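Local coordinates for protein probable FAD-dependent oxidoreductase PA4991 (Pseudomonas aeruginosa PAO1, PDB 5EZ7) that probably works as an FAD-dependent oxidoreductase of unknown physiological substrate, binding one FAD per subunit, and is essential for bacterial growth in the sputum of cystic fibrosis patients, at residues 127-131 and 132-136; 190-194 and 195-199; 294-297 and 298-302; 303-307 and 308-312. All coordinates share one frame; numbering follows the deposited sequence.

In the fold
Contacts 1, 3 and 4 cluster in one region of the fold. Contact 2 lies far from them, its centre about 54 Å from that of contact 3. Strands 127-129 and 309-320, which belong to contacts 1 and 4, are the two outermost strands of one mixed eight-stranded sheet. Contact 3 ends helix 285-299 and packs directly on contact 4, L296 CB meeting L305 CD1 at 3.8 Å. Contact 1 comes within about 6 Å of contact 3, nearest atoms. In contact 2 the V192 side chain is about 8 Å from FAD; in contact 3 the L299 side chain is about 4 Å from a bound mercury ion.

Contact 1: residues 127-131 and 132-136; sequences EQAKG and EDLPP
K130 and D133 are joined by a tight reversal at the end of edge strand 127-129, two overlapping turns that run into a short 3-10 segment. The first is closed by D133 N giving its hydrogen to K130 O at 2.9 Å, the second by L134 N giving to G131 O at 3.2 Å. In each the donor stands above the carbonyl plane, by 57° at G131, as a tight i to i+3 turn tends to require. G131 suits the bend: its phi is positive, and a side chain here would run into E132 N. The carbonyls of E132 and L134 receive weak hydrogen bonds from the guanidinium of R139.

Just past the strand, K130 reaches back to Q128 with a long, flexible chain, so that NZ donates to Q128 OE1 at 2.6 Å, a pairing that fits two polar residues on an exposed edge. D133 lays its CB against K130 O at 3.2 Å. The apolar contacts are made by buried A129, small enough to sit against Y102, and by L134, which touches F143 and A147. With CG beside its own backbone N (chi1 -71°), L134 brings CD2 to 4.2 Å from A129 CB.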
loop_
_atom_site.group_PDB
_atom_site.type_symbol
_atom_site.label_atom_id
_atom_site.label_comp_id
_atom_site.label_asym_id
_atom_site.label_seq_id
_atom_site.Cartn_x
_atom_site.Cartn_y
_atom_site.Cartn_z
ATOM N N GLU A 127 14.523 8.953 19.382
ATOM C CA GLU A 127 15.797 8.604 20.015
ATOM C C GLU A 127 16.925 9.056 19.124
ATOM O O GLU A 127 16.913 8.738 17.952
ATOM C CB GLU A 127 15.902 7.079 20.152
ATOM C CG GLU A 127 15.798 6.521 21.567
ATOM C CD GLU A 127 16.664 5.276 21.750
ATOM O OE1 GLU A 127 16.658 4.406 20.839
ATOM O OE2 GLU A 127 17.360 5.171 22.787
ATOM N N GLN A 128 17.920 9.744 19.664
ATOM C CA GLN A 128 19.112 10.005 18.873
ATOM C C GLN A 128 20.013 8.760 18.857
ATOM O O GLN A 128 20.459 8.294 19.905
ATOM C CB GLN A 128 19.869 11.215 19.379
ATOM C CG GLN A 128 20.694 11.862 18.276
ATOM C CD GLN A 128 22.033 12.391 18.730
ATOM O OE1 GLN A 128 22.448 12.196 19.868
ATOM N NE2 GLN A 128 22.725 13.058 17.827
ATOM N N ALA A 129 20.266 8.226 17.659
ATOM C CA ALA A 129 20.960 6.963 17.507
ATOM C C ALA A 129 22.445 7.219 17.429
ATOM O O ALA A 129 22.875 8.174 16.789
ATOM C CB ALA A 129 20.473 6.248 16.267
ATOM N N LYS A 130 23.221 6.381 18.105
ATOM C CA LYS A 130 24.676 6.506 18.111
ATOM C C LYS A 130 25.385 5.173 18.119
ATOM O O LYS A 130 24.821 4.161 18.539
ATOM C CB LYS A 130 25.125 7.290 19.338
ATOM C CG LYS A 130 25.349 8.765 19.077
ATOM C CD LYS A 130 24.779 9.586 20.213
ATOM C CE LYS A 130 25.306 11.007 20.185
ATOM N NZ LYS A 130 24.645 11.801 21.257
ATOM N N GLY A 131 26.640 5.203 17.670
ATOM C CA GLY A 131 27.501 4.025 17.624
ATOM C C GLY A 131 26.839 2.944 16.799
ATOM O O GLY A 131 26.442 3.178 15.649
ATOM N N GLU A 132 26.650 1.781 17.412
ATOM C CA GLU A 132 26.073 0.644 16.706
ATOM C C GLU A 132 24.508 0.618 16.833
ATOM O O GLU A 132 23.846 -0.270 16.277
ATOM C CB GLU A 132 26.793 -0.675 17.109
ATOM C CG GLU A 132 28.344 -0.603 17.274
ATOM C CD GLU A 132 29.181 -0.408 15.971
ATOM O OE1 GLU A 132 29.763 -1.394 15.455
ATOM O OE2 GLU A 132 29.323 0.739 15.465
ATOM N N ASP A 133 23.915 1.608 17.519
ATOM C CA ASP A 133 22.479 1.911 17.337
ATOM C C ASP A 133 22.183 2.552 15.948
ATOM O O ASP A 133 21.000 2.572 15.521
ATOM C CB ASP A 133 21.941 2.869 18.409
ATOM C CG ASP A 133 21.757 2.215 19.783
ATOM O OD1 ASP A 133 22.770 2.023 20.487
ATOM O OD2 ASP A 133 20.586 1.956 20.177
ATOM N N LEU A 134 23.221 3.113 15.275
ATOM C CA LEU A 134 23.036 3.701 13.923
ATOM C C LEU A 134 22.753 2.631 12.925
ATOM O O LEU A 134 23.302 1.540 13.051
ATOM C CB LEU A 134 24.266 4.439 13.422
ATOM C CG LEU A 134 24.557 5.760 14.143
ATOM C CD1 LEU A 134 26.024 6.172 14.051
ATOM C CD2 LEU A 134 23.627 6.851 13.619
ATOM N N PRO A 135 21.912 2.943 11.906
ATOM C CA PRO A 135 21.764 1.998 10.772
ATOM C C PRO A 135 23.135 1.638 10.149
ATOM O O PRO A 135 24.042 2.513 10.109
ATOM C CB PRO A 135 20.890 2.753 9.771
ATOM C CG PRO A 135 20.237 3.857 10.548
ATOM C CD PRO A 135 21.077 4.155 11.743
ATOM N N PRO A 136 23.303 0.366 9.707
ATOM C CA PRO A 136 24.572 -0.101 9.125
ATOM C C PRO A 136 25.224 0.853 8.103
ATOM O O PRO A 136 26.433 1.091 8.159
ATOM C CB PRO A 136 24.159 -1.420 8.459
ATOM C CG PRO A 136 23.108 -1.959 9.375
ATOM C CD PRO A 136 22.317 -0.743 9.789
#

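Contact 2: residues 190-194 and 195-199; sequences LCVDG and REIRA
L190 and I197 exchange two backbone hydrogen bonds, I197 N to L190 O at 2.9 Å and L190 N to I197 O at 3.2 Å. The former runs nearly straight on to the carbonyl (C=O...N 172°). V192 and R195 form the second such pair, with V192 N bonded to R195 O and R195 N to V192 O. Between them C191 and E196 make a non-hydrogen-bonded pair, where the C191 CA hydrogen points at R195 O, with CA and O 3.2 Å apart.

This is a beta hairpin with a two-residue loop, D193-G194, joining strands 186-192 and 195-198 through a type I' turn. Both corner residues have positive phi, a backbone that glycine adopts easily and aspartate tolerates. D193 turns its carboxylate to the amides of E176 and R177.

Apolar contact belongs to the face that bears L190, V192, R195 and I197. V192 and I197, diagonal neighbours, meet at a slant, and the extended end of I197 (chi2 -177°) carries CD1 to 3.8 Å from V192 CG2. Branched apolar side chains suit this face, where L190 and I197 both pack on L11 of the neighbouring sheet. R195 uses its CB alongside V192 O, 3.2 Å away, before its chain bends and takes NH1 to Q4 O.

On the face that bears C191 and E196, E196 OE1 meets R198 NH1 at 3.0 Å in a salt bridge whose hydrogen bond is weak, the carboxylate approaching the guanidinium at its edge and in its plane.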
loop_
_atom_site.group_PDB
_atom_site.type_symbol
_atom_site.label_atom_id
_atom_site.label_comp_id
_atom_site.label_asym_id
_atom_site.label_seq_id
_atom_site.Cartn_x
_atom_site.Cartn_y
_atom_site.Cartn_z
ATOM N N LEU A 190 -22.593 -7.431 -8.390
ATOM C CA LEU A 190 -21.947 -7.292 -9.668
ATOM C C LEU A 190 -21.976 -8.596 -10.429
ATOM O O LEU A 190 -22.211 -9.674 -9.875
ATOM C CB LEU A 190 -20.494 -6.818 -9.529
ATOM C CG LEU A 190 -20.192 -5.564 -8.706
ATOM C CD1 LEU A 190 -18.738 -5.532 -8.322
ATOM C CD2 LEU A 190 -20.565 -4.268 -9.421
ATOM N N CYS A 191 -21.797 -8.447 -11.732
ATOM C CA CYS A 191 -21.667 -9.536 -12.669
ATOM C C CYS A 191 -20.194 -9.513 -13.036
ATOM O O CYS A 191 -19.690 -8.516 -13.546
ATOM C CB CYS A 191 -22.592 -9.284 -13.865
ATOM S SG CYS A 191 -22.763 -10.691 -14.966
ATOM N N VAL A 192 -19.481 -10.587 -12.710
ATOM C CA VAL A 192 -18.040 -10.675 -12.919
ATOM C C VAL A 192 -17.796 -11.799 -13.903
ATOM O O VAL A 192 -18.094 -12.939 -13.602
ATOM C CB VAL A 192 -17.326 -10.971 -11.589
ATOM C CG1 VAL A 192 -15.824 -11.057 -11.789
ATOM C CG2 VAL A 192 -17.671 -9.924 -10.553
ATOM N N ASP A 193 -17.304 -11.481 -15.093
ATOM C CA ASP A 193 -17.125 -12.455 -16.166
ATOM C C ASP A 193 -18.375 -13.281 -16.353
ATOM O O ASP A 193 -18.321 -14.504 -16.430
ATOM C CB ASP A 193 -15.913 -13.358 -15.883
ATOM C CG ASP A 193 -14.624 -12.555 -15.621
ATOM O OD1 ASP A 193 -14.460 -11.440 -16.160
ATOM O OD2 ASP A 193 -13.766 -13.021 -14.861
ATOM N N GLY A 194 -19.515 -12.603 -16.388
ATOM C CA GLY A 194 -20.817 -13.263 -16.567
ATOM C C GLY A 194 -21.356 -14.015 -15.358
ATOM O O GLY A 194 -22.342 -14.712 -15.485
ATOM N N ARG A 195 -20.705 -13.879 -14.195
ATOM C CA ARG A 195 -21.130 -14.527 -12.951
ATOM C C ARG A 195 -21.829 -13.543 -12.017
ATOM O O ARG A 195 -21.268 -12.532 -11.638
ATOM C CB ARG A 195 -19.928 -15.108 -12.208
ATOM C CG ARG A 195 -20.366 -15.940 -11.027
ATOM C CD ARG A 195 -19.231 -16.211 -10.082
ATOM N NE ARG A 195 -18.141 -16.945 -10.715
ATOM C CZ ARG A 195 -17.932 -18.263 -10.675
ATOM N NH1 ARG A 195 -18.760 -19.118 -10.062
ATOM N NH2 ARG A 195 -16.874 -18.750 -11.296
ATOM N N GLU A 196 -23.027 -13.888 -11.592
ATOM C CA GLU A 196 -23.822 -12.968 -10.801
ATOM C C GLU A 196 -23.469 -13.211 -9.341
ATOM O O GLU A 196 -23.360 -14.348 -8.914
ATOM C CB GLU A 196 -25.306 -13.025 -11.193
ATOM C CG GLU A 196 -26.237 -13.883 -10.373
ATOM C CD GLU A 196 -27.587 -14.094 -11.087
ATOM O OE1 GLU A 196 -28.305 -13.089 -11.326
ATOM O OE2 GLU A 196 -27.906 -15.267 -11.452
ATOM N N ILE A 197 -23.133 -12.126 -8.641
ATOM C CA ILE A 197 -22.682 -12.165 -7.254
ATOM C C ILE A 197 -23.477 -11.154 -6.444
ATOM O O ILE A 197 -23.257 -9.974 -6.572
ATOM C CB ILE A 197 -21.197 -11.772 -7.136
ATOM C CG1 ILE A 197 -20.338 -12.703 -8.023
ATOM C CG2 ILE A 197 -20.751 -11.780 -5.659
ATOM C CD1 ILE A 197 -18.842 -12.453 -7.925
ATOM N N ARG A 198 -24.341 -11.631 -5.576
ATOM C CA ARG A 198 -25.227 -10.752 -4.826
ATOM C C ARG A 198 -24.586 -10.385 -3.501
ATOM O O ARG A 198 -23.928 -11.224 -2.890
ATOM C CB ARG A 198 -26.586 -11.441 -4.603
ATOM C CG ARG A 198 -27.342 -11.660 -5.908
ATOM C CD ARG A 198 -28.783 -12.191 -5.760
ATOM N NE ARG A 198 -29.690 -11.316 -6.521
ATOM C CZ ARG A 198 -29.755 -11.252 -7.857
ATOM N NH1 ARG A 198 -29.005 -12.048 -8.629
ATOM N NH2 ARG A 198 -30.580 -10.385 -8.437
ATOM N N ALA A 199 -24.757 -9.142 -3.060
ATOM C CA ALA A 199 -24.105 -8.700 -1.799
ATOM C C ALA A 199 -24.781 -7.515 -1.182
ATOM O O ALA A 199 -25.363 -6.751 -1.900
ATOM C CB ALA A 199 -22.652 -8.346 -2.040
#

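Contact 3: residues 294-297 and 298-302; sequences RELA and KLLPW
L296 and L300, one helical turn apart at the end of helix 285-299, run alongside each other in the same direction. Both hold CG beside the backbone N (chi1 -67° and -65°), which sets L296 CD2 4.0 Å from L300 CD1. Both leucines are buried and pack on W269, as apolar residues should at the end of a helix that covers a sheet. L299 is rotated round the helix from them and lies over the backbone, its CG 3.2 Å from E295 O, while its side chain packs on W104.

R294 and K298 are at the exposed surface, whereas E295 is buried and paired with R254. K298 runs its aliphatic part past R294 O (CG to O 3.5 Å), and its NZ stays 4.6 Å from E295 OE2, near but not paired with it; R294 is bridged to E291.

Main-chain bonds from L299 N to E295 O and from L300 N to L296 O, the latter 2.8 Å, carry the helical pattern to its last turn. At the next step P301 sets its ring against A297 O, CB at 3.2 Å. A proline nitrogen carries no hydrogen and cannot continue the ladder, which is consistent with the helix ending just before it, at L299.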
loop_
_atom_site.group_PDB
_atom_site.type_symbol
_atom_site.label_atom_id
_atom_site.label_comp_id
_atom_site.label_asym_id
_atom_site.label_seq_id
_atom_site.Cartn_x
_atom_site.Cartn_y
_atom_site.Cartn_z
ATOM N N ARG A 294 24.597 11.543 -8.199
ATOM C CA ARG A 294 25.126 12.703 -7.527
ATOM C C ARG A 294 24.736 12.698 -6.055
ATOM O O ARG A 294 25.580 12.863 -5.180
ATOM C CB ARG A 294 24.678 14.012 -8.202
ATOM C CG ARG A 294 25.470 14.358 -9.464
ATOM C CD ARG A 294 25.162 15.790 -9.935
ATOM N NE ARG A 294 23.744 15.960 -10.304
ATOM C CZ ARG A 294 23.220 15.632 -11.489
ATOM N NH1 ARG A 294 21.905 15.803 -11.715
ATOM N NH2 ARG A 294 24.000 15.111 -12.450
ATOM N N GLU A 295 23.456 12.456 -5.780
ATOM C CA GLU A 295 22.975 12.599 -4.417
ATOM C C GLU A 295 23.492 11.504 -3.459
ATOM O O GLU A 295 23.864 11.797 -2.319
ATOM C CB GLU A 295 21.467 12.761 -4.423
ATOM C CG GLU A 295 21.041 14.135 -4.944
ATOM C CD GLU A 295 20.886 15.147 -3.823
ATOM O OE1 GLU A 295 19.814 15.098 -3.139
ATOM O OE2 GLU A 295 21.840 15.974 -3.628
ATOM N N LEU A 296 23.583 10.266 -3.931
ATOM C CA LEU A 296 24.233 9.224 -3.141
ATOM C C LEU A 296 25.745 9.410 -2.918
ATOM O O LEU A 296 26.220 9.119 -1.836
ATOM C CB LEU A 296 23.936 7.841 -3.689
ATOM C CG LEU A 296 22.457 7.496 -3.531
ATOM C CD1 LEU A 296 22.139 6.223 -4.316
ATOM C CD2 LEU A 296 22.042 7.386 -2.068
ATOM N N ALA A 297 26.472 9.908 -3.910
ATOM C CA ALA A 297 27.890 10.296 -3.746
ATOM C C ALA A 297 28.083 11.333 -2.643
ATOM O O ALA A 297 29.090 11.281 -1.916
ATOM C CB ALA A 297 28.463 10.826 -5.060
ATOM N N LYS A 298 27.133 12.264 -2.504
ATOM C CA LYS A 298 27.201 13.256 -1.427
ATOM C C LYS A 298 26.839 12.722 -0.061
ATOM O O LYS A 298 27.495 13.060 0.922
ATOM C CB LYS A 298 26.289 14.447 -1.686
ATOM C CG LYS A 298 26.721 15.282 -2.863
ATOM C CD LYS A 298 26.290 16.728 -2.697
ATOM C CE LYS A 298 25.907 17.329 -4.042
ATOM N NZ LYS A 298 25.493 18.744 -3.834
ATOM N N LEU A 299 25.768 11.948 0.005
ATOM C CA LEU A 299 25.178 11.565 1.254
ATOM C C LEU A 299 25.787 10.312 1.853
ATOM O O LEU A 299 25.832 10.199 3.065
ATOM C CB LEU A 299 23.654 11.367 1.063
ATOM C CG LEU A 299 22.896 12.618 0.578
ATOM C CD1 LEU A 299 21.404 12.309 0.436
ATOM C CD2 LEU A 299 23.082 13.831 1.475
ATOM N N LEU A 300 26.189 9.358 0.999
ATOM C CA LEU A 300 26.735 8.055 1.396
ATOM C C LEU A 300 28.006 7.712 0.577
ATOM O O LEU A 300 28.118 6.671 -0.027
ATOM C CB LEU A 300 25.667 6.984 1.184
ATOM C CG LEU A 300 24.430 7.132 2.078
ATOM C CD1 LEU A 300 23.262 6.317 1.557
ATOM C CD2 LEU A 300 24.735 6.729 3.500
ATOM N N PRO A 301 28.988 8.601 0.561
ATOM C CA PRO A 301 30.198 8.339 -0.251
ATOM C C PRO A 301 31.026 7.063 0.096
ATOM O O PRO A 301 31.785 6.600 -0.727
ATOM C CB PRO A 301 31.050 9.573 -0.003
ATOM C CG PRO A 301 30.561 10.123 1.305
ATOM C CD PRO A 301 29.126 9.794 1.413
ATOM N N TRP A 302 30.850 6.504 1.288
ATOM C CA TRP A 302 31.600 5.325 1.737
ATOM C C TRP A 302 31.076 4.017 1.127
ATOM O O TRP A 302 31.664 2.978 1.358
ATOM C CB TRP A 302 31.646 5.242 3.286
ATOM C CG TRP A 302 30.333 5.483 3.970
ATOM C CD1 TRP A 302 29.387 4.539 4.312
ATOM C CD2 TRP A 302 29.780 6.746 4.347
ATOM N NE1 TRP A 302 28.308 5.143 4.902
ATOM C CE2 TRP A 302 28.518 6.493 4.944
ATOM C CE3 TRP A 302 30.232 8.065 4.259
ATOM C CZ2 TRP A 302 27.701 7.514 5.445
ATOM C CZ3 TRP A 302 29.403 9.092 4.747
ATOM C CH2 TRP A 302 28.156 8.809 5.331
#

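Contact 4: residues 303-307 and 308-312; sequences IDLGQ and AQWAT
W310 has its indole crossed at about a right angle by the side chain of L305, which approaches the six-membered ring obliquely. L305 CD1 lies 4.0 Å from W310 CH2, and L305 CB is 4.2 Å from W310 CZ2. A chi1 of -61° puts the CG of W310 beside the backbone N, and the six-membered ring reaches L305. R293, on helix 285-299, makes a cation-pi contact with the indole, and I289 of the same helix also touches it. A broad aromatic thus serves both an apolar leucine and a positive charge.

The other flat group is the carboxylate of D304. Its OD1 accepts from G306 N at 2.9 Å, the nitrogen 35° out of the carboxylate plane. This is an Asx turn, and it shares L305 and G306 with a type I beta turn from L305 to A308, so that two overlapping turns deliver the chain from helix 285-299 to edge strand 309-320. The second is closed by A308 N donating to L305 O at 3.0 Å, from above the carbonyl plane. Glycine suits position 306, where a CB would crowd D304 OD1.

A308 closes the turn; its small CB lies 3.2 Å from L305 O and 4.3 Å from L305 CB, and it rests on V234 and A236 of the adjoining strand 224-236. Q307 remains at the surface, as suits a polar side chain. From A308 onward the backbone pairs with that strand, Q309 with K235 and A311 with M233.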
loop_
_atom_site.group_PDB
_atom_site.type_symbol
_atom_site.label_atom_id
_atom_site.label_comp_id
_atom_site.label_asym_id
_atom_site.label_seq_id
_atom_site.Cartn_x
_atom_site.Cartn_y
_atom_site.Cartn_z
ATOM N N ILE A 303 29.959 4.071 0.399
ATOM C CA ILE A 303 29.405 2.925 -0.337
ATOM C C ILE A 303 29.699 3.020 -1.850
ATOM O O ILE A 303 29.089 3.832 -2.551
ATOM C CB ILE A 303 27.860 2.846 -0.133
ATOM C CG1 ILE A 303 27.468 2.775 1.356
ATOM C CG2 ILE A 303 27.269 1.615 -0.832
ATOM C CD1 ILE A 303 27.962 1.562 2.118
ATOM N N ASP A 304 30.632 2.181 -2.335
ATOM C CA ASP A 304 31.036 2.136 -3.771
ATOM C C ASP A 304 29.895 1.602 -4.660
ATOM O O ASP A 304 29.551 0.425 -4.601
ATOM C CB ASP A 304 32.297 1.275 -3.982
ATOM C CG ASP A 304 32.965 1.473 -5.386
ATOM O OD1 ASP A 304 32.387 2.097 -6.310
ATOM O OD2 ASP A 304 34.109 0.991 -5.567
ATOM N N LEU A 305 29.355 2.492 -5.480
ATOM C CA LEU A 305 28.302 2.171 -6.419
ATOM C C LEU A 305 28.810 1.922 -7.856
ATOM O O LEU A 305 28.009 1.711 -8.761
ATOM C CB LEU A 305 27.233 3.288 -6.388
ATOM C CG LEU A 305 26.550 3.461 -4.998
ATOM C CD1 LEU A 305 25.581 4.635 -5.002
ATOM C CD2 LEU A 305 25.821 2.202 -4.499
ATOM N N GLY A 306 30.120 1.895 -8.069
ATOM C CA GLY A 306 30.668 1.625 -9.409
ATOM C C GLY A 306 30.178 0.351 -10.118
ATOM O O GLY A 306 30.143 0.281 -11.350
ATOM N N GLN A 307 29.803 -0.659 -9.355
ATOM C CA GLN A 307 29.349 -1.907 -9.934
ATOM C C GLN A 307 27.832 -2.080 -9.883
ATOM O O GLN A 307 27.328 -3.145 -10.190
ATOM C CB GLN A 307 30.041 -3.038 -9.186
ATOM C CG GLN A 307 31.545 -2.889 -9.286
ATOM C CD GLN A 307 32.124 -4.003 -10.087
ATOM O OE1 GLN A 307 31.877 -4.113 -11.301
ATOM N NE2 GLN A 307 32.855 -4.891 -9.407
ATOM N N ALA A 308 27.120 -1.016 -9.532
ATOM C CA ALA A 308 25.716 -1.084 -9.263
ATOM C C ALA A 308 24.932 -1.114 -10.549
ATOM O O ALA A 308 25.358 -0.572 -11.563
ATOM C CB ALA A 308 25.286 0.090 -8.432
ATOM N N GLN A 309 23.773 -1.750 -10.511
ATOM C CA GLN A 309 22.806 -1.564 -11.584
ATOM C C GLN A 309 21.760 -0.548 -11.132
ATOM O O GLN A 309 21.468 -0.475 -9.937
ATOM C CB GLN A 309 22.112 -2.864 -11.929
ATOM C CG GLN A 309 23.020 -3.967 -12.440
ATOM C CD GLN A 309 22.213 -5.227 -12.496
ATOM O OE1 GLN A 309 22.142 -5.954 -11.511
ATOM N NE2 GLN A 309 21.458 -5.400 -13.568
ATOM N N TRP A 310 21.203 0.173 -12.107
ATOM C CA TRP A 310 20.325 1.307 -11.900
ATOM C C TRP A 310 19.103 1.184 -12.784
ATOM O O TRP A 310 19.208 0.889 -13.971
ATOM C CB TRP A 310 21.007 2.600 -12.302
ATOM C CG TRP A 310 22.225 2.901 -11.541
ATOM C CD1 TRP A 310 23.504 2.449 -11.812
ATOM C CD2 TRP A 310 22.335 3.750 -10.396
ATOM N NE1 TRP A 310 24.380 2.965 -10.895
ATOM C CE2 TRP A 310 23.689 3.757 -10.011
ATOM C CE3 TRP A 310 21.417 4.505 -9.650
ATOM C CZ2 TRP A 310 24.143 4.472 -8.911
ATOM C CZ3 TRP A 310 21.869 5.218 -8.562
ATOM C CH2 TRP A 310 23.220 5.197 -8.202
ATOM N N ALA A 311 17.942 1.448 -12.205
ATOM C CA ALA A 311 16.694 1.514 -12.955
ATOM C C ALA A 311 15.781 2.557 -12.324
ATOM O O ALA A 311 16.026 3.022 -11.215
ATOM C CB ALA A 311 16.034 0.141 -12.937
ATOM N N THR A 312 14.723 2.939 -13.013
ATOM C CA THR A 312 13.724 3.803 -12.422
ATOM C C THR A 312 12.348 3.221 -12.645
ATOM O O THR A 312 12.164 2.290 -13.446
ATOM C CB THR A 312 13.789 5.225 -12.949
ATOM O OG1 THR A 312 13.114 5.294 -14.204
ATOM C CG2 THR A 312 15.247 5.692 -13.050
#